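Local atomic coordinates of fumarate lyase (Mesorhizobium sp., PDB entry 3C8T), a protein that belongs to the fumarase/aspartase superfamily of lyases, largely helical homotetramers built around a core of long, roughly antiparallel helices. Residues Val158-Lys163 with Leu346-Asp351; Ala165-Ala170 with Ala249-Ile254; Ile254-Thr257 with Glu262-Glu265; Pro283-Leu288 with Leu336-Phe341. All coordinates share one frame; numbering follows the deposited sequence.

Contact 1: residues Val158-Lys163 with Leu346-Asp351; sequences VTFGYK and LQVFPD
From the helix side F160 alone makes this contact, its ring reaching from the first turn of helix 160-185 to two side chains on the strand 347-348 side. Its CG lies opposite the backbone N (chi1 178°), which sends the ring out from the helix start toward V348 and L346. The methyls come at the ring obliquely. V348 approaches from the opposite direction, with CG2 3.6 Å from CE2 of F160 and CG1 4.0 Å from CD2 of F160; both methyls lie against the CD2-CE2 side of the ring. L346 crosses at a slant instead and touches the far end: its CD2 is 3.7 Å from CZ of F160. M146 and M353 also press on the ring, so that an apolar cluster joins strand 145-150, helix 350-357 and the two segments.

No polar pair crosses between the segments. The polar detail is one residue earlier, at T159, which precedes the helix. Its chi1 of 60° points OG1 back at the opening turn, and Y162 N donates to OG1 of T159 at 3.2 Å with an angle of 151° at the hydrogen. The same hydroxyl also bonds to R142 O. This is a threonine N-cap at a strand-to-helix junction, where the sheet strand 157-159 runs straight into one of the long helices of the lyase core.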
# COMPACT_ATOMS: atom_id res chain seq x y z
N VAL A 158 -27.09 -4.52 -23.09
CA VAL A 158 -25.81 -4.58 -23.84
C VAL A 158 -25.71 -5.97 -24.49
O VAL A 158 -26.66 -6.72 -24.43
CB VAL A 158 -24.55 -4.29 -22.92
CG1 VAL A 158 -24.61 -2.88 -22.31
CG2 VAL A 158 -24.34 -5.37 -21.86
N THR A 159 -24.60 -6.31 -25.14
CA THR A 159 -24.40 -7.72 -25.52
C THR A 159 -23.20 -8.23 -24.78
O THR A 159 -22.40 -7.42 -24.32
CB THR A 159 -24.21 -7.93 -27.04
OG1 THR A 159 -23.06 -7.20 -27.47
CG2 THR A 159 -25.42 -7.44 -27.83
N PHE A 160 -23.08 -9.55 -24.63
CA PHE A 160 -21.94 -10.12 -23.98
C PHE A 160 -20.65 -9.88 -24.81
O PHE A 160 -19.58 -9.67 -24.25
CB PHE A 160 -22.14 -11.59 -23.64
CG PHE A 160 -20.92 -12.21 -23.00
CD1 PHE A 160 -20.54 -11.85 -21.71
CD2 PHE A 160 -20.10 -13.08 -23.72
CE1 PHE A 160 -19.41 -12.36 -21.12
CE2 PHE A 160 -18.94 -13.62 -23.14
CZ PHE A 160 -18.59 -13.25 -21.82
N GLY A 161 -20.74 -9.90 -26.14
CA GLY A 161 -19.56 -9.59 -26.97
C GLY A 161 -19.10 -8.17 -26.73
O GLY A 161 -17.90 -7.88 -26.75
N TYR A 162 -20.05 -7.25 -26.50
CA TYR A 162 -19.72 -5.89 -26.13
C TYR A 162 -18.86 -5.87 -24.84
O TYR A 162 -17.77 -5.27 -24.85
CB TYR A 162 -20.95 -4.98 -26.05
CG TYR A 162 -20.64 -3.67 -25.31
CD1 TYR A 162 -20.18 -2.55 -25.99
CD2 TYR A 162 -20.78 -3.59 -23.90
CE1 TYR A 162 -19.87 -1.37 -25.29
CE2 TYR A 162 -20.48 -2.44 -23.19
CZ TYR A 162 -20.02 -1.34 -23.88
OH TYR A 162 -19.72 -0.21 -23.15
N LYS A 163 -19.33 -6.54 -23.78
CA LYS A 163 -18.53 -6.71 -22.55
C LYS A 163 -17.14 -7.28 -22.81
O LYS A 163 -16.17 -6.79 -22.27
CB LYS A 163 -19.23 -7.62 -21.51
CG LYS A 163 -20.40 -6.96 -20.81
CD LYS A 163 -20.86 -7.77 -19.52
CE LYS A 163 -19.75 -7.89 -18.45
NZ LYS A 163 -19.16 -6.52 -18.24
N LEU A 346 -14.54 -20.39 -21.42
CA LEU A 346 -15.71 -19.80 -20.73
C LEU A 346 -17.06 -20.38 -21.25
O LEU A 346 -17.27 -20.43 -22.46
CB LEU A 346 -15.68 -18.26 -20.85
CG LEU A 346 -16.60 -17.49 -19.91
CD1 LEU A 346 -16.10 -17.69 -18.47
CD2 LEU A 346 -16.72 -16.02 -20.32
N GLN A 347 -17.95 -20.84 -20.35
CA GLN A 347 -19.28 -21.28 -20.74
C GLN A 347 -20.19 -20.04 -20.66
O GLN A 347 -20.29 -19.42 -19.61
CB GLN A 347 -19.79 -22.40 -19.83
CG GLN A 347 -18.84 -23.63 -19.68
CD GLN A 347 -19.26 -24.56 -18.52
OE1 GLN A 347 -20.35 -25.19 -18.56
NE2 GLN A 347 -18.42 -24.64 -17.47
N VAL A 348 -20.83 -19.69 -21.75
CA VAL A 348 -21.69 -18.50 -21.82
C VAL A 348 -23.08 -19.04 -21.99
O VAL A 348 -23.24 -19.98 -22.80
CB VAL A 348 -21.31 -17.62 -23.04
CG1 VAL A 348 -22.27 -16.44 -23.22
CG2 VAL A 348 -19.84 -17.13 -22.95
N PHE A 349 -24.07 -18.51 -21.24
CA PHE A 349 -25.46 -19.03 -21.25
C PHE A 349 -26.51 -18.04 -21.75
O PHE A 349 -27.10 -17.29 -20.98
CB PHE A 349 -25.86 -19.58 -19.89
CG PHE A 349 -24.90 -20.60 -19.37
CD1 PHE A 349 -24.56 -21.71 -20.16
CD2 PHE A 349 -24.31 -20.46 -18.11
CE1 PHE A 349 -23.64 -22.67 -19.67
CE2 PHE A 349 -23.40 -21.40 -17.63
CZ PHE A 349 -23.06 -22.51 -18.41
N PRO A 350 -26.67 -17.97 -23.07
CA PRO A 350 -27.57 -16.95 -23.60
C PRO A 350 -29.00 -17.04 -23.04
O PRO A 350 -29.68 -16.01 -22.93
CB PRO A 350 -27.48 -17.18 -25.11
CG PRO A 350 -26.04 -17.74 -25.27
CD PRO A 350 -25.98 -18.72 -24.13
N ASP A 351 -29.41 -18.25 -22.63
CA ASP A 351 -30.74 -18.47 -22.06
C ASP A 351 -30.91 -17.78 -20.73
O ASP A 351 -31.89 -17.07 -20.54
CB ASP A 351 -31.09 -19.99 -21.96
CG ASP A 351 -30.05 -20.82 -21.14
OD1 ASP A 351 -28.91 -20.37 -20.94
OD2 ASP A 351 -30.38 -21.95 -20.70

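Contact 2: residues Ala165-Ala170 with Ala249-Ile254; sequences AVWLSA and AMDISI
Three nitrogens converge on OD2 of D251: the indole NE1 of W167 and, as salt bridges, the ammonium groups of K163 and K247. The indole bond is 3.1 Å from NE1 of W167 to OD2 of D251, with 159° at the hydrogen. OD2 lies almost in the ring plane of W167, directly off the N-H edge, whereas the indole meets the carboxylate on its anti side and 30° out of the carboxylate plane. K247 is the strongest of these partners, and two positive neighbours would be expected to favour the charged form of this buried acid. OD1 is taken as well, by the backbone N of F311 of the second subunit, so both oxygens are held and the carboxylate is pinned against rotation.

Along the rest of the indole the contact is apolar. CZ2 of W167 lies 3.7 Å from CB of D251, as the two side chains slide past each other in opposite directions. Beyond it, CH2 of W167 sits 3.9 Å from both CG1 and CD1 of I252, whose CG1, anti to the carbonyl carbon (chi1 -69°), turns its ethyl branch to CH2. Within these segments the nearest CA atoms, those of W167 and D251, are 10.2 Å apart; L134 of helix 104-140 packs on the indole too. A tryptophan reaching from one helix to the other, with the buried D251 and its lysines at its N-H edge, joins helices 160-185 and 229-255 in the helical bundle at the heart of this superfamily's tetramer.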
# COMPACT_ATOMS: atom_id res chain seq x y z
N ALA A 165 -15.48 -7.09 -25.53
CA ALA A 165 -14.71 -6.11 -26.32
C ALA A 165 -14.08 -5.05 -25.45
O ALA A 165 -12.98 -4.56 -25.77
CB ALA A 165 -15.55 -5.47 -27.39
N VAL A 166 -14.80 -4.67 -24.39
CA VAL A 166 -14.32 -3.72 -23.40
C VAL A 166 -13.08 -4.31 -22.67
O VAL A 166 -12.04 -3.63 -22.54
CB VAL A 166 -15.46 -3.34 -22.43
CG1 VAL A 166 -14.91 -2.74 -21.09
CG2 VAL A 166 -16.44 -2.38 -23.10
N TRP A 167 -13.21 -5.54 -22.19
CA TRP A 167 -12.11 -6.26 -21.55
C TRP A 167 -10.92 -6.33 -22.52
O TRP A 167 -9.80 -6.03 -22.16
CB TRP A 167 -12.54 -7.69 -21.22
CG TRP A 167 -13.67 -7.86 -20.21
CD1 TRP A 167 -14.09 -6.95 -19.26
CD2 TRP A 167 -14.43 -9.04 -20.00
NE1 TRP A 167 -15.12 -7.50 -18.51
CE2 TRP A 167 -15.34 -8.79 -18.94
CE3 TRP A 167 -14.46 -10.30 -20.62
CZ2 TRP A 167 -16.25 -9.74 -18.49
CZ3 TRP A 167 -15.38 -11.24 -20.19
CH2 TRP A 167 -16.27 -10.95 -19.13
N LEU A 168 -11.20 -6.72 -23.76
CA LEU A 168 -10.19 -6.81 -24.77
C LEU A 168 -9.41 -5.48 -25.00
O LEU A 168 -8.18 -5.49 -25.19
CB LEU A 168 -10.83 -7.28 -26.09
CG LEU A 168 -9.95 -7.37 -27.35
CD1 LEU A 168 -8.63 -8.26 -27.13
CD2 LEU A 168 -10.77 -7.82 -28.58
N SER A 169 -10.13 -4.35 -25.00
CA SER A 169 -9.55 -3.07 -25.34
C SER A 169 -8.39 -2.66 -24.43
O SER A 169 -7.40 -2.09 -24.91
CB SER A 169 -10.60 -1.97 -25.38
OG SER A 169 -11.01 -1.64 -24.07
N ALA A 170 -8.55 -2.95 -23.15
CA ALA A 170 -7.51 -2.82 -22.12
C ALA A 170 -6.24 -3.61 -22.45
O ALA A 170 -5.11 -3.11 -22.24
CB ALA A 170 -8.08 -3.28 -20.72
N ALA A 249 -12.51 -10.57 -13.78
CA ALA A 249 -12.72 -11.63 -12.77
C ALA A 249 -13.86 -11.29 -11.85
O ALA A 249 -14.59 -12.17 -11.44
CB ALA A 249 -11.47 -11.91 -11.97
N MET A 250 -13.98 -10.00 -11.49
CA MET A 250 -15.11 -9.51 -10.74
C MET A 250 -16.39 -9.79 -11.52
O MET A 250 -17.36 -10.29 -10.94
CB MET A 250 -15.03 -7.99 -10.46
CG MET A 250 -14.41 -7.65 -9.09
SD MET A 250 -15.16 -8.46 -7.61
CE MET A 250 -16.46 -7.32 -7.17
N ASP A 251 -16.37 -9.41 -12.80
CA ASP A 251 -17.57 -9.51 -13.63
C ASP A 251 -18.00 -10.97 -13.74
O ASP A 251 -19.13 -11.29 -13.47
CB ASP A 251 -17.34 -8.90 -15.03
CG ASP A 251 -17.18 -7.40 -15.01
OD1 ASP A 251 -17.27 -6.81 -13.91
OD2 ASP A 251 -16.98 -6.78 -16.08
N ILE A 252 -17.09 -11.85 -14.10
CA ILE A 252 -17.42 -13.28 -14.24
C ILE A 252 -17.90 -13.92 -12.93
O ILE A 252 -18.94 -14.56 -12.92
CB ILE A 252 -16.25 -14.08 -14.87
CG1 ILE A 252 -16.11 -13.67 -16.36
CG2 ILE A 252 -16.45 -15.62 -14.69
CD1 ILE A 252 -14.71 -13.77 -16.90
N SER A 253 -17.20 -13.70 -11.82
CA SER A 253 -17.62 -14.33 -10.55
C SER A 253 -18.99 -13.83 -10.11
O SER A 253 -19.76 -14.59 -9.54
CB SER A 253 -16.55 -14.20 -9.45
OG SER A 253 -16.41 -12.88 -9.07
N ILE A 254 -19.31 -12.58 -10.40
CA ILE A 254 -20.63 -12.04 -10.07
C ILE A 254 -21.69 -12.59 -11.06
O ILE A 254 -22.77 -12.97 -10.66
CB ILE A 254 -20.65 -10.52 -10.01
CG1 ILE A 254 -19.73 -10.00 -8.87
CG2 ILE A 254 -22.15 -10.04 -9.94
CD1 ILE A 254 -19.56 -8.41 -8.82

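Contact 3: residues Ile254-Thr257 with Glu262-Glu265; sequences IMMT and EVAE
Here the chain doubles back: the last part of helix 229-255 leads through a short loop into strand 263-264, which pairs antiparallel with strand 347-348 to make a two-stranded ribbon beside the helical core. M255 and E262 stand 5.4 Å apart at their CA atoms, and one backbone bond ties them, E262 N to M255 O at 3.0 Å with 152° at the hydrogen. On the helix side, I254 O accepts from both the backbone N and OG1 of T257, the hydroxyl at 2.7 Å from I254 O; two donors of T257 thus grip one carbonyl oxygen.

The two methionines fill the angle between the segments. M255 bends at its thioether (chi3 68°), and this turns CE in against V263, 3.6 Å from CG1 of V263. The same methyl rests 3.5 Å from OE1 of E262, whose straight chain crosses that of M255 at about a right angle. E262 looks elsewhere for its charge partner, with R149 bound to OE2. E265 likewise spends its carboxylate on the backbone N atoms of S285 and C286, at the start of helix 284-306.

M256 follows the strand further along. Its sulfur lies 3.9 Å from CG of E265, the two chains again crossing nearly at right angles, while CG of M256 settles 3.3 Å from the carbonyl O of V263.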
# COMPACT_ATOMS: atom_id res chain seq x y z
N ILE A 254 -19.31 -12.58 -10.40
CA ILE A 254 -20.63 -12.04 -10.07
C ILE A 254 -21.69 -12.59 -11.06
O ILE A 254 -22.77 -12.97 -10.66
CB ILE A 254 -20.65 -10.52 -10.01
CG1 ILE A 254 -19.73 -10.00 -8.87
CG2 ILE A 254 -22.15 -10.04 -9.94
CD1 ILE A 254 -19.56 -8.41 -8.82
N MET A 255 -21.34 -12.74 -12.32
CA MET A 255 -22.28 -13.37 -13.24
C MET A 255 -22.54 -14.88 -12.88
O MET A 255 -23.52 -15.47 -13.35
CB MET A 255 -21.82 -13.18 -14.71
CG MET A 255 -21.93 -11.73 -15.27
SD MET A 255 -21.02 -11.55 -16.86
CE MET A 255 -22.01 -12.54 -17.87
N MET A 256 -21.67 -15.48 -12.05
CA MET A 256 -21.86 -16.88 -11.53
C MET A 256 -22.73 -16.99 -10.30
O MET A 256 -23.03 -18.10 -9.82
CB MET A 256 -20.51 -17.58 -11.30
CG MET A 256 -19.78 -18.00 -12.60
SD MET A 256 -18.16 -18.83 -12.36
CE MET A 256 -18.66 -20.37 -11.62
N THR A 257 -23.15 -15.84 -9.77
CA THR A 257 -24.12 -15.76 -8.69
C THR A 257 -25.32 -16.64 -9.06
O THR A 257 -25.79 -16.60 -10.18
CB THR A 257 -24.56 -14.29 -8.46
OG1 THR A 257 -23.41 -13.48 -8.13
CG2 THR A 257 -25.55 -14.15 -7.29
N GLU A 262 -25.22 -16.53 -15.58
CA GLU A 262 -25.05 -16.13 -16.97
C GLU A 262 -23.82 -16.73 -17.65
O GLU A 262 -23.77 -16.77 -18.88
CB GLU A 262 -25.05 -14.62 -17.11
CG GLU A 262 -26.39 -14.03 -16.81
CD GLU A 262 -26.38 -12.52 -16.81
OE1 GLU A 262 -25.27 -11.94 -16.91
OE2 GLU A 262 -27.48 -11.93 -16.71
N VAL A 263 -22.84 -17.18 -16.85
CA VAL A 263 -21.62 -17.86 -17.31
C VAL A 263 -21.13 -18.87 -16.27
O VAL A 263 -21.62 -18.92 -15.14
CB VAL A 263 -20.42 -16.87 -17.61
CG1 VAL A 263 -20.77 -15.83 -18.70
CG2 VAL A 263 -19.88 -16.22 -16.34
N ALA A 264 -20.14 -19.67 -16.67
CA ALA A 264 -19.47 -20.60 -15.80
C ALA A 264 -18.04 -20.79 -16.32
O ALA A 264 -17.78 -20.75 -17.54
CB ALA A 264 -20.25 -21.98 -15.73
N GLU A 265 -17.12 -20.98 -15.37
CA GLU A 265 -15.71 -21.22 -15.65
C GLU A 265 -15.63 -22.59 -16.26
O GLU A 265 -16.49 -23.41 -16.01
CB GLU A 265 -14.90 -21.24 -14.32
CG GLU A 265 -14.64 -19.83 -13.70
CD GLU A 265 -13.50 -19.83 -12.63
OE1 GLU A 265 -12.87 -20.91 -12.37
OE2 GLU A 265 -13.22 -18.73 -12.09

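Contact 4: residues Pro283-Leu288 with Leu336-Phe341; sequences PVSCEL and LYQAEF
Helices 284-288 and 336-341 run nearly antiparallel, their axes 9.2 Å apart at closest and their directions 156° apart, with S285 and Q338 facing each other at a CA separation of 5.5 Å. Across that near point the serine hydroxyl donates to the glutamine amide: OG of S285 lies 2.9 Å from OE1 of Q338, in the carbonyl plane, with a C=O to donor angle of 152°. Q338 folds to meet it: the bend at chi2 (-54°) brings OE1 to the serine hydroxyl.

One turn further along its helix, L288 crosses the glutamine obliquely and lays its CD1 methyl 3.8 Å from CD of Q338, close also to CG of that side chain. Hydroxyl and methyl therefore hold the amide at two places, one by a bond and one by packing. F341 adds a looser contact, its ring edge toward S285, with CD2 of F341 4.1 Å from OG of S285. R10 touches Q338 from a loop.

P283 occupies the N-cap position of helix 284-306. In sequence, N282-P283 completes the superfamily's signature loop, most of which lies in the unmodelled 267-281. The contact thus joins the helix that follows that loop to helix 315-344, an antiparallel pair within the central bundle of this lyase fold.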
# COMPACT_ATOMS: atom_id res chain seq x y z
N PRO A 283 -15.68 -20.19 -8.36
CA PRO A 283 -14.95 -19.58 -9.47
C PRO A 283 -13.45 -19.47 -9.13
O PRO A 283 -12.95 -18.41 -8.76
CB PRO A 283 -15.63 -18.21 -9.65
CG PRO A 283 -16.19 -17.90 -8.29
CD PRO A 283 -16.54 -19.22 -7.65
N VAL A 284 -12.74 -20.60 -9.26
CA VAL A 284 -11.39 -20.73 -8.78
C VAL A 284 -10.42 -19.86 -9.56
O VAL A 284 -9.47 -19.33 -9.00
CB VAL A 284 -10.93 -22.21 -8.67
CG1 VAL A 284 -10.84 -22.87 -10.07
CG2 VAL A 284 -9.59 -22.32 -7.92
N SER A 285 -10.65 -19.70 -10.86
CA SER A 285 -9.75 -18.84 -11.63
C SER A 285 -9.91 -17.39 -11.18
O SER A 285 -8.91 -16.70 -10.99
CB SER A 285 -9.88 -19.03 -13.15
OG SER A 285 -9.36 -20.31 -13.50
N CYS A 286 -11.16 -16.99 -10.93
CA CYS A 286 -11.48 -15.63 -10.47
C CYS A 286 -10.88 -15.41 -9.07
O CYS A 286 -10.29 -14.35 -8.82
CB CYS A 286 -12.98 -15.41 -10.41
SG CYS A 286 -13.81 -15.36 -12.02
N GLU A 287 -11.01 -16.41 -8.19
CA GLU A 287 -10.36 -16.34 -6.88
C GLU A 287 -8.87 -16.05 -7.03
O GLU A 287 -8.39 -15.12 -6.45
CB GLU A 287 -10.56 -17.63 -6.10
CG GLU A 287 -9.68 -17.77 -4.90
CD GLU A 287 -9.53 -19.22 -4.45
OE1 GLU A 287 -10.49 -20.00 -4.63
OE2 GLU A 287 -8.49 -19.57 -3.87
N LEU A 288 -8.17 -16.83 -7.84
CA LEU A 288 -6.71 -16.71 -7.95
C LEU A 288 -6.32 -15.36 -8.56
O LEU A 288 -5.37 -14.73 -8.12
CB LEU A 288 -6.13 -17.87 -8.78
CG LEU A 288 -6.34 -19.26 -8.16
CD1 LEU A 288 -6.03 -20.37 -9.15
CD2 LEU A 288 -5.45 -19.40 -6.98
N LEU A 336 -2.37 -14.37 -15.39
CA LEU A 336 -2.57 -14.39 -16.87
C LEU A 336 -2.85 -15.78 -17.38
O LEU A 336 -3.71 -15.94 -18.25
CB LEU A 336 -1.42 -13.80 -17.67
CG LEU A 336 -1.34 -12.28 -17.68
CD1 LEU A 336 0.13 -11.94 -17.85
CD2 LEU A 336 -2.27 -11.60 -18.73
N TYR A 337 -2.16 -16.78 -16.86
CA TYR A 337 -2.43 -18.15 -17.30
C TYR A 337 -3.85 -18.61 -16.88
O TYR A 337 -4.57 -19.28 -17.65
CB TYR A 337 -1.35 -19.19 -16.88
CG TYR A 337 -1.88 -20.56 -17.21
CD1 TYR A 337 -2.44 -21.37 -16.21
CD2 TYR A 337 -1.97 -20.99 -18.56
CE1 TYR A 337 -3.03 -22.61 -16.52
CE2 TYR A 337 -2.55 -22.22 -18.88
CZ TYR A 337 -3.08 -23.02 -17.87
OH TYR A 337 -3.67 -24.22 -18.17
N GLN A 338 -4.25 -18.27 -15.66
CA GLN A 338 -5.61 -18.57 -15.18
C GLN A 338 -6.66 -17.91 -16.08
O GLN A 338 -7.65 -18.54 -16.42
CB GLN A 338 -5.81 -18.13 -13.73
CG GLN A 338 -5.08 -18.99 -12.72
CD GLN A 338 -5.43 -20.47 -12.87
OE1 GLN A 338 -6.58 -20.83 -13.01
NE2 GLN A 338 -4.42 -21.32 -12.87
N ALA A 339 -6.41 -16.67 -16.50
CA ALA A 339 -7.31 -15.95 -17.44
C ALA A 339 -7.35 -16.57 -18.84
O ALA A 339 -8.44 -16.70 -19.40
CB ALA A 339 -6.97 -14.50 -17.52
N GLU A 340 -6.19 -16.93 -19.40
CA GLU A 340 -6.12 -17.70 -20.68
C GLU A 340 -7.05 -18.94 -20.64
O GLU A 340 -7.81 -19.20 -21.55
CB GLU A 340 -4.69 -18.24 -20.97
CG GLU A 340 -3.61 -17.28 -21.43
CD GLU A 340 -2.25 -17.99 -21.59
OE1 GLU A 340 -2.06 -18.70 -22.60
OE2 GLU A 340 -1.37 -17.84 -20.70
N PHE A 341 -6.91 -19.72 -19.58
CA PHE A 341 -7.65 -20.94 -19.40
C PHE A 341 -9.14 -20.70 -19.25
O PHE A 341 -9.94 -21.33 -19.92
CB PHE A 341 -7.11 -21.66 -18.16
CG PHE A 341 -7.89 -22.88 -17.79
CD1 PHE A 341 -7.72 -24.08 -18.50
CD2 PHE A 341 -8.78 -22.85 -16.73
CE1 PHE A 341 -8.45 -25.22 -18.17
CE2 PHE A 341 -9.51 -23.99 -16.39
CZ PHE A 341 -9.35 -25.18 -17.12

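Overall arrangement
The four contacts lie close together, centres 10 to 18 Å apart, with 1 and 3 on the same side of the chain's centre. Contacts 1 and 2 share helix 160-185: K163 NZ reaches OD2 of D251 at 3.1 Å, and CE1 of F160 packs 4.0 Å from CH2 of W167. Contact 3 shares I254 with contact 2 and joins contact 1 through the ribbon, A264 O accepting from Q347 N at 2.8 Å. E265 links it onward to contact 4, OE1 to S285 N and OE2 to C286 N, both 2.9 Å; these two contacts flank the unmodelled 267-281, which holds most of the family's signature loop. C286 and P283 also pack on contact 2.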